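Local coordinates for protein mini spindles (Drosophila melanogaster, PDB 5VJC) that probably binds tubulin through a TOG domain built of HEAT repeats, and so promotes microtubule dynamics and the formation of the mitotic spindle, at residues A[67-71]-A[95-99]; A[127-131]-A[166-171]; A[199-204]-A[236-241]. One frame throughout, in Å; residues are numbered along the deposited sequence.

Contact 1: A[67-71]-A[95-99]; sequences HLKVI and WLTLR
Trp95 reaches across from helix 89-99 to helix 64-77 and bridges the two. The two short axes approach no closer than 12.3 Å, too far for small residues to meet, so a long, flat side chain suits the place. With CG anti to the backbone N (chi1 178°), the six-membered ring is carried out to helix 64-77. Its outer rim does the touching. CH2 lies 3.5 Å from CG1 of Val70, which sits over one face of the ring in a CH-pi contact. CZ3 meets CG1 of Ile71 near the ring plane, and the O of His67 also lies at this edge. On the five-membered ring NE1 donates to the O of Met59, which satisfies the buried indole nitrogen.

His67 can be followed outward from CB, which stands 4.1 Å from Trp95 CZ2. CG comes next, 3.3 Å from Arg99 NE. The ring beyond it carries that NE over one face, 2.9 Å above the plane and displaced toward the rim; ND1 and CE1 are each 3.0 Å from it, and CD2 lies near it too. At the tip, NE2 lies by Arg99 NH2 and is hydrogen-bonded to the O of His61. A flat imidazole suits both tasks, offering a face to the arginine while NE2 reaches His61. Ring and guanidinium planes stand 85° apart: the long arginine, bent at chi2, presents an edge to the imidazole while one of its own faces lies over Trp95 CE2. Replacing His67 by an alanine would probably leave His61 O without this donor and one edge of the Arg99 guanidinium without the ring that it meets.

Helix 36-48 also touches Trp95, through Leu42 and Met46, and helix 53-59 touches Val70. Two helices running at 144° around buried side chains are consistent with the stacked helices of a HEAT-repeat TOG domain.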
ATOM      1  N   HIS A  67      17.310  -0.008 -12.122  1.00 33.59           N
ATOM      2  CA  HIS A  67      16.431  -0.073 -10.955  1.00 30.50           C
ATOM      3  C   HIS A  67      16.643  -1.356 -10.164  1.00 29.36           C
ATOM      4  O   HIS A  67      16.616  -1.346  -8.919  1.00 30.13           O
ATOM      5  CB  HIS A  67      14.975   0.035 -11.388  1.00 32.44           C
ATOM      6  CG  HIS A  67      14.696   1.227 -12.239  1.00 33.55           C
ATOM      7  ND1 HIS A  67      13.585   1.316 -13.050  1.00 32.76           N
ATOM      8  CD2 HIS A  67      15.394   2.371 -12.425  1.00 30.93           C
ATOM      9  CE1 HIS A  67      13.605   2.470 -13.688  1.00 33.75           C
ATOM     10  NE2 HIS A  67      14.690   3.131 -13.322  1.00 38.62           N
ATOM     11  N   LEU A  68      16.856  -2.470 -10.869  1.00 28.39           N
ATOM     12  CA  LEU A  68      17.125  -3.721 -10.171  1.00 31.41           C
ATOM     13  C   LEU A  68      18.439  -3.597  -9.425  1.00 28.83           C
ATOM     14  O   LEU A  68      18.557  -4.048  -8.295  1.00 26.90           O
ATOM     15  CB  LEU A  68      17.163  -4.929 -11.128  1.00 28.28           C
ATOM     16  CG  LEU A  68      15.840  -5.399 -11.758  1.00 30.05           C
ATOM     17  CD1 LEU A  68      16.100  -6.458 -12.817  1.00 32.96           C
ATOM     18  CD2 LEU A  68      14.880  -5.943 -10.720  1.00 30.77           C
ATOM     19  N   LYS A  69      19.432  -3.003 -10.079  1.00 29.93           N
ATOM     20  CA  LYS A  69      20.718  -2.737  -9.439  1.00 31.76           C
ATOM     21  C   LYS A  69      20.572  -1.893  -8.178  1.00 29.59           C
ATOM     22  O   LYS A  69      21.119  -2.232  -7.123  1.00 31.20           O
ATOM     23  CB  LYS A  69      21.667  -2.027 -10.418  1.00 33.89           C
ATOM     24  CG  LYS A  69      23.023  -1.684  -9.812  1.00 33.55           C
ATOM     25  CD  LYS A  69      23.910  -1.099 -10.917  1.00 46.88           C
ATOM     26  CE  LYS A  69      25.355  -0.976 -10.483  1.00 51.38           C
ATOM     27  NZ  LYS A  69      26.193  -0.528 -11.628  1.00 54.04           N
ATOM     28  N   VAL A  70      19.840  -0.788  -8.290  1.00 30.28           N
ATOM     29  CA  VAL A  70      19.590   0.065  -7.125  1.00 28.21           C
ATOM     30  C   VAL A  70      18.993  -0.728  -5.964  1.00 29.34           C
ATOM     31  O   VAL A  70      19.462  -0.643  -4.822  1.00 25.42           O
ATOM     32  CB  VAL A  70      18.652   1.238  -7.481  1.00 29.77           C
ATOM     33  CG1 VAL A  70      18.154   1.936  -6.213  1.00 25.99           C
ATOM     34  CG2 VAL A  70      19.374   2.241  -8.382  1.00 26.64           C
ATOM     35  N   ILE A  71      17.971  -1.534  -6.251  1.00 32.74           N
ATOM     36  CA  ILE A  71      17.342  -2.335  -5.195  1.00 28.23           C
ATOM     37  C   ILE A  71      18.318  -3.344  -4.581  1.00 30.49           C
ATOM     38  O   ILE A  71      18.379  -3.499  -3.363  1.00 29.53           O
ATOM     39  CB  ILE A  71      16.105  -3.079  -5.725  1.00 28.68           C
ATOM     40  CG1 ILE A  71      14.991  -2.068  -6.023  1.00 23.05           C
ATOM     41  CG2 ILE A  71      15.645  -4.118  -4.692  1.00 27.42           C
ATOM     42  CD1 ILE A  71      13.992  -2.525  -7.059  1.00 29.57           C
ATOM     43  N   TRP A  95      10.669   6.634  -4.011  1.00 21.16           N
ATOM     44  CA  TRP A  95      11.304   6.107  -5.224  1.00 23.04           C
ATOM     45  C   TRP A  95      10.622   4.792  -5.641  1.00 21.60           C
ATOM     46  O   TRP A  95      10.434   4.530  -6.821  1.00 24.45           O
ATOM     47  CB  TRP A  95      12.808   5.874  -5.026  1.00 22.18           C
ATOM     48  CG  TRP A  95      13.465   5.292  -6.257  1.00 24.24           C
ATOM     49  CD1 TRP A  95      13.741   5.946  -7.428  1.00 27.60           C
ATOM     50  CD2 TRP A  95      13.901   3.935  -6.445  1.00 29.66           C
ATOM     51  NE1 TRP A  95      14.322   5.078  -8.330  1.00 24.00           N
ATOM     52  CE2 TRP A  95      14.439   3.844  -7.748  1.00 26.96           C
ATOM     53  CE3 TRP A  95      13.904   2.792  -5.633  1.00 25.13           C
ATOM     54  CZ2 TRP A  95      14.955   2.658  -8.260  1.00 32.09           C
ATOM     55  CZ3 TRP A  95      14.419   1.607  -6.149  1.00 27.83           C
ATOM     56  CH2 TRP A  95      14.937   1.550  -7.444  1.00 30.18           C
ATOM     57  N   LEU A  96      10.243   3.982  -4.665  1.00 24.15           N
ATOM     58  CA  LEU A  96       9.576   2.728  -4.994  1.00 26.91           C
ATOM     59  C   LEU A  96       8.167   2.989  -5.541  1.00 22.98           C
ATOM     60  O   LEU A  96       7.745   2.304  -6.467  1.00 28.72           O
ATOM     61  CB  LEU A  96       9.560   1.792  -3.779  1.00 25.10           C
ATOM     62  CG  LEU A  96      11.007   1.348  -3.515  1.00 24.22           C
ATOM     63  CD1 LEU A  96      11.209   0.878  -2.094  1.00 26.08           C
ATOM     64  CD2 LEU A  96      11.448   0.270  -4.553  1.00 28.12           C
ATOM     65  N   THR A  97       7.465   3.995  -5.025  1.00 20.30           N
ATOM     66  CA  THR A  97       6.132   4.299  -5.544  1.00 23.71           C
ATOM     67  C   THR A  97       6.204   4.655  -7.038  1.00 32.32           C
ATOM     68  O   THR A  97       5.272   4.352  -7.788  1.00 27.01           O
ATOM     69  CB  THR A  97       5.415   5.455  -4.785  1.00 23.06           C
ATOM     70  OG1 THR A  97       6.063   6.709  -5.038  1.00 24.82           O
ATOM     71  CG2 THR A  97       5.331   5.178  -3.256  1.00 20.10           C
ATOM     72  N   LEU A  98       7.301   5.275  -7.481  1.00 20.36           N
ATOM     73  CA  LEU A  98       7.465   5.506  -8.923  1.00 28.75           C
ATOM     74  C   LEU A  98       7.612   4.191  -9.697  1.00 31.21           C
ATOM     75  O   LEU A  98       7.015   4.018 -10.748  1.00 29.99           O
ATOM     76  CB  LEU A  98       8.669   6.407  -9.197  1.00 32.00           C
ATOM     77  CG  LEU A  98       8.591   7.797  -8.587  1.00 27.43           C
ATOM     78  CD1 LEU A  98       9.926   8.496  -8.835  1.00 31.77           C
ATOM     79  CD2 LEU A  98       7.430   8.619  -9.186  1.00 29.88           C
ATOM     80  N   ARG A  99       8.387   3.262  -9.143  1.00 38.86           N
ATOM     81  CA  ARG A  99       8.579   1.935  -9.727  1.00 37.97           C
ATOM     82  C   ARG A  99       7.315   1.076  -9.751  1.00 43.21           C
ATOM     83  O   ARG A  99       7.244   0.083 -10.482  1.00 39.26           O
ATOM     84  CB  ARG A  99       9.681   1.178  -8.969  1.00 39.05           C
ATOM     85  CG  ARG A  99      11.062   1.739  -9.264  1.00 39.78           C
ATOM     86  CD  ARG A  99      11.122   2.046 -10.741  1.00 43.32           C
ATOM     87  NE  ARG A  99      12.132   3.025 -11.128  1.00 51.34           N
ATOM     88  CZ  ARG A  99      12.217   4.264 -10.664  1.00 47.66           C
ATOM     89  NH1 ARG A  99      11.374   4.698  -9.737  1.00 49.70           N
ATOM     90  NH2 ARG A  99      13.178   5.074 -11.107  1.00 53.36           N
TER

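Contact 2: A[127-131]-A[166-171]; sequences YILAE and VFPFVK
Val166 and Leu129 join two connecting segments of the alpha-helical HEAT-repeat scaffold: the loop leading into helix 131-142 and the turn leading into helix 169-178. Leu129 N donates to Val166 O at 3.0 Å, nearly straight at 159°. A water donates to that same oxygen and also to Leu129 O, so Val166 O serves two donors.

The valine is branched close to its backbone, which suits so short a gap. Its chi1 of -68° places CG1 beside its own backbone N and 3.3 Å from Tyr127 O, and leaves CG2 between N and the carbonyl carbon, where it meets Leu129 CG. From there CD1 of the leucine continues to Phe167 CB, the two side chains crossing at about a right angle. CD of the following Pro168 lies over one face of the Phe167 ring, displaced toward the rim; CE1 comes obliquely to the backbone oxygens of Ala130 and Glu131. Leu129, Val166 and Phe167 are buried, and the first two also pack on helix 105-124, at Leu122 and at Phe119 and Ile123 respectively.

At the exposed end of the contact, Glu131 has CG anti to its backbone N but bends at chi2 (61°), which swings its carboxylate toward Lys171. OE2 is hydrogen-bonded to Ser135 OG, helping to fix the group. The salt bridge from OE1 to Lys171 NZ is long, 3.8 Å; the lysine bends at its last torsion, and its CE lies closer, 3.2 Å from OE1.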
ATOM      1  N   TYR A 127      10.133   1.668  15.002  1.00 32.24           N
ATOM      2  CA  TYR A 127       9.903   2.931  14.308  1.00 31.07           C
ATOM      3  C   TYR A 127       8.418   3.054  13.974  1.00 29.12           C
ATOM      4  O   TYR A 127       7.759   2.072  13.647  1.00 29.62           O
ATOM      5  CB  TYR A 127      10.766   3.020  13.050  1.00 29.10           C
ATOM      6  CG  TYR A 127      10.554   4.290  12.229  1.00 30.44           C
ATOM      7  CD1 TYR A 127      11.099   5.508  12.638  1.00 28.04           C
ATOM      8  CD2 TYR A 127       9.806   4.261  11.051  1.00 25.88           C
ATOM      9  CE1 TYR A 127      10.892   6.682  11.900  1.00 24.22           C
ATOM     10  CE2 TYR A 127       9.606   5.416  10.289  1.00 26.87           C
ATOM     11  CZ  TYR A 127      10.151   6.629  10.727  1.00 25.67           C
ATOM     12  OH  TYR A 127       9.948   7.771   9.984  1.00 25.81           O
ATOM     13  N   ILE A 128       7.917   4.275  14.077  1.00 30.85           N
ATOM     14  CA  ILE A 128       6.550   4.660  13.765  1.00 28.65           C
ATOM     15  C   ILE A 128       6.557   5.522  12.506  1.00 29.80           C
ATOM     16  O   ILE A 128       7.218   6.561  12.507  1.00 27.24           O
ATOM     17  CB  ILE A 128       5.957   5.466  14.939  1.00 31.68           C
ATOM     18  CG1 ILE A 128       5.787   4.553  16.141  1.00 45.84           C
ATOM     19  CG2 ILE A 128       4.637   6.112  14.563  1.00 37.25           C
ATOM     20  CD1 ILE A 128       4.983   3.363  15.821  1.00 36.03           C
ATOM     21  N   LEU A 129       5.876   5.110  11.435  1.00 24.82           N
ATOM     22  CA  LEU A 129       5.875   5.920  10.213  1.00 26.06           C
ATOM     23  C   LEU A 129       5.295   7.307  10.451  1.00 26.91           C
ATOM     24  O   LEU A 129       4.260   7.466  11.119  1.00 25.00           O
ATOM     25  CB  LEU A 129       5.078   5.275   9.072  1.00 25.75           C
ATOM     26  CG  LEU A 129       5.451   3.997   8.321  1.00 29.83           C
ATOM     27  CD1 LEU A 129       4.572   3.876   7.068  1.00 21.73           C
ATOM     28  CD2 LEU A 129       6.914   3.952   7.938  1.00 27.31           C
ATOM     29  N   ALA A 130       5.962   8.314   9.895  1.00 25.49           N
ATOM     30  CA  ALA A 130       5.369   9.639   9.820  1.00 25.43           C
ATOM     31  C   ALA A 130       4.077   9.549   9.009  1.00 23.88           C
ATOM     32  O   ALA A 130       3.953   8.693   8.119  1.00 21.09           O
ATOM     33  CB  ALA A 130       6.338  10.624   9.173  1.00 28.66           C
ATOM     34  N   GLU A 131       3.115  10.417   9.322  1.00 24.91           N
ATOM     35  CA  GLU A 131       1.891  10.542   8.532  1.00 24.93           C
ATOM     36  C   GLU A 131       2.211  10.666   7.018  1.00 26.88           C
ATOM     37  O   GLU A 131       1.568  10.027   6.168  1.00 20.60           O
ATOM     38  CB  GLU A 131       1.073  11.743   9.015  1.00 27.61           C
ATOM     39  CG  GLU A 131      -0.137  12.033   8.175  1.00 37.10           C
ATOM     40  CD  GLU A 131      -1.105  10.867   8.175  1.00 45.55           C
ATOM     41  OE1 GLU A 131      -1.441  10.410   9.289  1.00 40.09           O
ATOM     42  OE2 GLU A 131      -1.502  10.396   7.071  1.00 41.92           O
ATOM     43  N   VAL A 166       3.112  -0.568  11.788  1.00 20.84           N
ATOM     44  CA  VAL A 166       3.866   0.658  12.060  1.00 20.03           C
ATOM     45  C   VAL A 166       3.165   1.926  11.561  1.00 24.01           C
ATOM     46  O   VAL A 166       3.774   2.994  11.514  1.00 23.10           O
ATOM     47  CB  VAL A 166       5.279   0.623  11.433  1.00 22.19           C
ATOM     48  CG1 VAL A 166       6.168  -0.412  12.130  1.00 21.73           C
ATOM     49  CG2 VAL A 166       5.213   0.398   9.888  1.00 20.42           C
ATOM     50  N   PHE A 167       1.883   1.804  11.247  1.00 21.79           N
ATOM     51  CA  PHE A 167       1.087   2.882  10.682  1.00 25.05           C
ATOM     52  C   PHE A 167      -0.371   2.560  11.022  1.00 27.10           C
ATOM     53  O   PHE A 167      -0.729   1.382  11.048  1.00 28.97           O
ATOM     54  CB  PHE A 167       1.336   2.980   9.162  1.00 25.57           C
ATOM     55  CG  PHE A 167       0.674   4.152   8.506  1.00 25.23           C
ATOM     56  CD1 PHE A 167       1.121   5.440   8.752  1.00 24.99           C
ATOM     57  CD2 PHE A 167      -0.389   3.970   7.639  1.00 23.82           C
ATOM     58  CE1 PHE A 167       0.503   6.529   8.159  1.00 24.45           C
ATOM     59  CE2 PHE A 167      -1.000   5.059   7.039  1.00 27.08           C
ATOM     60  CZ  PHE A 167      -0.561   6.330   7.300  1.00 25.36           C
ATOM     61  N   PRO A 168      -1.214   3.577  11.307  1.00 23.56           N
ATOM     62  CA  PRO A 168      -2.558   3.262  11.836  1.00 28.76           C
ATOM     63  C   PRO A 168      -3.407   2.321  10.965  1.00 28.80           C
ATOM     64  O   PRO A 168      -3.617   2.586   9.777  1.00 24.67           O
ATOM     65  CB  PRO A 168      -3.216   4.641  11.935  1.00 31.76           C
ATOM     66  CG  PRO A 168      -2.055   5.569  12.199  1.00 29.74           C
ATOM     67  CD  PRO A 168      -0.975   5.034  11.282  1.00 30.54           C
ATOM     68  N   PHE A 169      -3.890   1.231  11.566  1.00 22.72           N
ATOM     69  CA  PHE A 169      -4.624   0.228  10.814  1.00 27.15           C
ATOM     70  C   PHE A 169      -5.936   0.822  10.326  1.00 24.68           C
ATOM     71  O   PHE A 169      -6.386   0.462   9.254  1.00 22.61           O
ATOM     72  CB  PHE A 169      -4.851  -1.085  11.626  1.00 28.66           C
ATOM     73  CG  PHE A 169      -5.494  -0.900  12.985  1.00 28.27           C
ATOM     74  CD1 PHE A 169      -6.880  -0.839  13.117  1.00 28.15           C
ATOM     75  CD2 PHE A 169      -4.717  -0.864  14.132  1.00 28.48           C
ATOM     76  CE1 PHE A 169      -7.480  -0.690  14.369  1.00 30.92           C
ATOM     77  CE2 PHE A 169      -5.306  -0.714  15.398  1.00 32.37           C
ATOM     78  CZ  PHE A 169      -6.690  -0.629  15.513  1.00 35.65           C
ATOM     79  N   VAL A 170      -6.494   1.804  11.037  1.00 25.57           N
ATOM     80  CA  VAL A 170      -7.715   2.434  10.535  1.00 27.46           C
ATOM     81  C   VAL A 170      -7.426   3.182   9.210  1.00 26.21           C
ATOM     82  O   VAL A 170      -8.225   3.129   8.266  1.00 22.74           O
ATOM     83  CB  VAL A 170      -8.346   3.383  11.578  1.00 29.35           C
ATOM     84  CG1 VAL A 170      -9.320   4.338  10.928  1.00 37.59           C
ATOM     85  CG2 VAL A 170      -9.035   2.589  12.685  1.00 34.68           C
ATOM     86  N   LYS A 171      -6.259   3.812   9.111  1.00 24.03           N
ATOM     87  CA  LYS A 171      -5.898   4.514   7.875  1.00 24.87           C
ATOM     88  C   LYS A 171      -5.681   3.532   6.723  1.00 25.76           C
ATOM     89  O   LYS A 171      -6.121   3.782   5.609  1.00 24.51           O
ATOM     90  CB  LYS A 171      -4.658   5.375   8.083  1.00 25.79           C
ATOM     91  CG  LYS A 171      -4.882   6.512   9.065  1.00 34.46           C
ATOM     92  CD  LYS A 171      -3.691   7.443   9.125  1.00 34.84           C
ATOM     93  CE  LYS A 171      -4.036   8.717   9.903  1.00 44.20           C
ATOM     94  NZ  LYS A 171      -5.167   9.443   9.247  1.00 50.22           N
TER
HETATM   95  O   HOH W   1       2.554   5.599  12.217  1.00 31.22           O

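Contact 3: A[199-204]-A[236-241]; sequences IESYGM and QVFFLS
Val237 O is gripped by two donors, Ser241 OG at 3.0 Å and Leu240 N at 3.2 Å, which arrive from opposite faces of its carbonyl plane. The small serine thus turns its hydroxyl back on its own helix near the C-terminal end, and the same OG lies 3.3 Å from Met204 CG across the contact. Methionine fits here because it can fold: bent at both chi2 (-63°) and chi3, it sets CG against Leu240 CB, the two chains crossing at a slant, and brings SD to 4.0 Å from Val237 CG1, crossing the valine at about a right angle.

Ile199 uses both branches. CG2 touches Leu240 CD1, while CD1 of the isoleucine meets CG2 of Val237 at 3.9 Å. Gly203, just past the end of helix 185-202, has a positive phi (72°) that favours glycine, and its CA packs on Leu240 CD1. At the exposed margin the aliphatic part of Glu200 is crossed by the amide of Gln236, whose OE1 stands 3.5 Å from CG of the glutamate.

No hydrogen bond spans the two segments: it is apolar side-chain packing that joins the ends of helices 185-202 and 224-241, as between neighbouring helices of a HEAT-repeat TOG domain.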
ATOM      1  N   ILE A 199     -10.879  -7.135   8.823  1.00 23.27           N
ATOM      2  CA  ILE A 199     -12.041  -7.224   9.719  1.00 25.85           C
ATOM      3  C   ILE A 199     -11.923  -8.439  10.660  1.00 27.51           C
ATOM      4  O   ILE A 199     -12.202  -8.334  11.839  1.00 27.29           O
ATOM      5  CB  ILE A 199     -13.354  -7.301   8.918  1.00 29.37           C
ATOM      6  CG1 ILE A 199     -13.593  -5.972   8.197  1.00 28.50           C
ATOM      7  CG2 ILE A 199     -14.546  -7.597   9.842  1.00 28.93           C
ATOM      8  CD1 ILE A 199     -14.749  -6.020   7.242  1.00 33.10           C
ATOM      9  N   GLU A 200     -11.497  -9.583  10.128  1.00 26.74           N
ATOM     10  CA  GLU A 200     -11.213 -10.750  10.966  1.00 29.28           C
ATOM     11  C   GLU A 200     -10.107 -10.481  12.006  1.00 32.46           C
ATOM     12  O   GLU A 200     -10.132 -11.025  13.120  1.00 28.55           O
ATOM     13  CB  GLU A 200     -10.826 -11.944  10.082  1.00 30.83           C
ATOM     14  CG  GLU A 200     -11.081 -13.291  10.731  1.00 38.73           C
ATOM     15  CD  GLU A 200     -10.477 -14.451   9.948  1.00 48.81           C
ATOM     16  OE1 GLU A 200      -9.580 -14.210   9.114  1.00 44.63           O
ATOM     17  OE2 GLU A 200     -10.901 -15.609  10.164  1.00 44.50           O
ATOM     18  N   SER A 201      -9.154  -9.619  11.653  1.00 31.47           N
ATOM     19  CA  SER A 201      -7.976  -9.372  12.480  1.00 28.73           C
ATOM     20  C   SER A 201      -8.191  -8.306  13.540  1.00 29.00           C
ATOM     21  O   SER A 201      -7.694  -8.421  14.663  1.00 33.22           O
ATOM     22  CB  SER A 201      -6.791  -8.972  11.596  1.00 23.26           C
ATOM     23  OG  SER A 201      -6.459 -10.032  10.717  1.00 28.96           O
ATOM     24  N   TYR A 202      -8.932  -7.264  13.185  1.00 25.39           N
ATOM     25  CA  TYR A 202      -9.087  -6.118  14.055  1.00 27.16           C
ATOM     26  C   TYR A 202     -10.495  -6.036  14.629  1.00 32.38           C
ATOM     27  O   TYR A 202     -10.758  -5.237  15.515  1.00 29.61           O
ATOM     28  CB  TYR A 202      -8.736  -4.838  13.297  1.00 28.23           C
ATOM     29  CG  TYR A 202      -7.254  -4.739  13.009  1.00 26.06           C
ATOM     30  CD1 TYR A 202      -6.378  -4.249  13.968  1.00 27.63           C
ATOM     31  CD2 TYR A 202      -6.727  -5.161  11.795  1.00 26.77           C
ATOM     32  CE1 TYR A 202      -5.006  -4.175  13.724  1.00 27.50           C
ATOM     33  CE2 TYR A 202      -5.359  -5.081  11.537  1.00 24.94           C
ATOM     34  CZ  TYR A 202      -4.508  -4.577  12.504  1.00 25.63           C
ATOM     35  OH  TYR A 202      -3.151  -4.503  12.271  1.00 25.51           O
ATOM     36  N   GLY A 203     -11.397  -6.861  14.108  1.00 29.00           N
ATOM     37  CA  GLY A 203     -12.795  -6.799  14.507  1.00 32.01           C
ATOM     38  C   GLY A 203     -13.511  -5.573  13.965  1.00 38.01           C
ATOM     39  O   GLY A 203     -12.929  -4.757  13.231  1.00 33.66           O
ATOM     40  N   MET A 204     -14.783  -5.426  14.333  1.00 33.21           N
ATOM     41  CA  MET A 204     -15.618  -4.391  13.734  1.00 36.40           C
ATOM     42  C   MET A 204     -15.238  -2.976  14.105  1.00 36.72           C
ATOM     43  O   MET A 204     -15.771  -2.045  13.501  1.00 39.88           O
ATOM     44  CB  MET A 204     -17.087  -4.616  14.083  1.00 39.39           C
ATOM     45  CG  MET A 204     -17.652  -5.890  13.486  1.00 38.08           C
ATOM     46  SD  MET A 204     -17.646  -5.877  11.678  1.00 41.71           S
ATOM     47  CE  MET A 204     -18.411  -4.277  11.379  1.00 35.85           C
ATOM     48  N   GLN A 236     -18.302 -12.451   6.951  1.00 40.76           N
ATOM     49  CA  GLN A 236     -17.409 -12.236   8.075  1.00 36.70           C
ATOM     50  C   GLN A 236     -17.959 -11.135   8.956  1.00 37.91           C
ATOM     51  O   GLN A 236     -17.905 -11.222  10.199  1.00 38.62           O
ATOM     52  CB  GLN A 236     -16.000 -11.902   7.580  1.00 37.52           C
ATOM     53  CG  GLN A 236     -15.053 -11.475   8.662  1.00 32.41           C
ATOM     54  CD  GLN A 236     -14.801 -12.571   9.687  1.00 42.71           C
ATOM     55  OE1 GLN A 236     -14.276 -13.635   9.362  1.00 41.28           O
ATOM     56  NE2 GLN A 236     -15.192 -12.317  10.929  1.00 35.36           N
ATOM     57  N   VAL A 237     -18.516 -10.103   8.329  1.00 32.26           N
ATOM     58  CA  VAL A 237     -19.158  -9.052   9.102  1.00 36.34           C
ATOM     59  C   VAL A 237     -20.335  -9.661   9.883  1.00 39.85           C
ATOM     60  O   VAL A 237     -20.575  -9.290  11.036  1.00 43.40           O
ATOM     61  CB  VAL A 237     -19.639  -7.886   8.213  1.00 38.58           C
ATOM     62  CG1 VAL A 237     -20.440  -6.903   9.016  1.00 32.71           C
ATOM     63  CG2 VAL A 237     -18.445  -7.173   7.571  1.00 36.78           C
ATOM     64  N   PHE A 238     -21.036 -10.620   9.275  1.00 35.73           N
ATOM     65  CA  PHE A 238     -22.198 -11.216   9.935  1.00 43.46           C
ATOM     66  C   PHE A 238     -21.801 -11.981  11.208  1.00 37.23           C
ATOM     67  O   PHE A 238     -22.467 -11.866  12.233  1.00 46.16           O
ATOM     68  CB  PHE A 238     -22.957 -12.142   8.981  1.00 42.04           C
ATOM     69  CG  PHE A 238     -24.147 -12.814   9.616  1.00 54.03           C
ATOM     70  CD1 PHE A 238     -25.217 -12.057  10.094  1.00 52.99           C
ATOM     71  CD2 PHE A 238     -24.197 -14.196   9.748  1.00 54.13           C
ATOM     72  CE1 PHE A 238     -26.318 -12.668  10.684  1.00 56.99           C
ATOM     73  CE2 PHE A 238     -25.294 -14.810  10.343  1.00 59.53           C
ATOM     74  CZ  PHE A 238     -26.355 -14.041  10.808  1.00 56.65           C
ATOM     75  N   PHE A 239     -20.703 -12.732  11.131  1.00 43.94           N
ATOM     76  CA  PHE A 239     -20.167 -13.493  12.260  1.00 41.94           C
ATOM     77  C   PHE A 239     -19.787 -12.629  13.451  1.00 43.17           C
ATOM     78  O   PHE A 239     -19.733 -13.116  14.583  1.00 43.61           O
ATOM     79  CB  PHE A 239     -18.936 -14.294  11.828  1.00 45.09           C
ATOM     80  CG  PHE A 239     -19.234 -15.424  10.878  1.00 44.57           C
ATOM     81  CD1 PHE A 239     -20.470 -16.040  10.865  1.00 47.57           C
ATOM     82  CD2 PHE A 239     -18.259 -15.884  10.011  1.00 43.57           C
ATOM     83  CE1 PHE A 239     -20.733 -17.081   9.987  1.00 45.15           C
ATOM     84  CE2 PHE A 239     -18.514 -16.925   9.135  1.00 46.85           C
ATOM     85  CZ  PHE A 239     -19.754 -17.526   9.123  1.00 46.42           C
ATOM     86  N   LEU A 240     -19.501 -11.354  13.214  1.00 37.84           N
ATOM     87  CA  LEU A 240     -19.071 -10.485  14.297  1.00 42.08           C
ATOM     88  C   LEU A 240     -20.170  -9.551  14.740  1.00 43.18           C
ATOM     89  O   LEU A 240     -20.079  -8.955  15.809  1.00 43.09           O
ATOM     90  CB  LEU A 240     -17.842  -9.661  13.891  1.00 35.53           C
ATOM     91  CG  LEU A 240     -16.567 -10.444  13.564  1.00 38.74           C
ATOM     92  CD1 LEU A 240     -15.470  -9.469  13.116  1.00 34.55           C
ATOM     93  CD2 LEU A 240     -16.115 -11.263  14.783  1.00 31.86           C
ATOM     94  N   SER A 241     -21.209  -9.419  13.920  1.00 49.35           N
ATOM     95  CA  SER A 241     -22.178  -8.343  14.131  1.00 51.44           C
ATOM     96  C   SER A 241     -23.608  -8.849  14.252  1.00 51.21           C
ATOM     97  O   SER A 241     -24.481  -8.137  14.744  1.00 55.43           O
ATOM     98  CB  SER A 241     -22.096  -7.321  12.997  1.00 49.06           C
ATOM     99  OG  SER A 241     -20.759  -6.893  12.791  1.00 50.53           O
TER

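How the contacts relate
All three contacts belong to one helical array, met in sequence order along the chain. Contact 1 is wholly buried and combines aromatic and guanidinium groups with aliphatic Val70, Ile71 and Leu96; contacts 2 and 3 are partly buried. Only contact 2, made mainly by loops and turns, uses a backbone hydrogen bond, water and a salt bridge across the gap, whereas contact 3 relies on aliphatic and methionine packing. Contacts 1 and 2 share helix 105-124 as a neighbour, and Tyr127 and Leu129 reach helix 89-99, which carries 95-99. Contacts 2 and 3 touch, Phe169 stacking on Tyr202. Contact 1 lies across the chain's centre from contact 3, their centres about 37 Å apart.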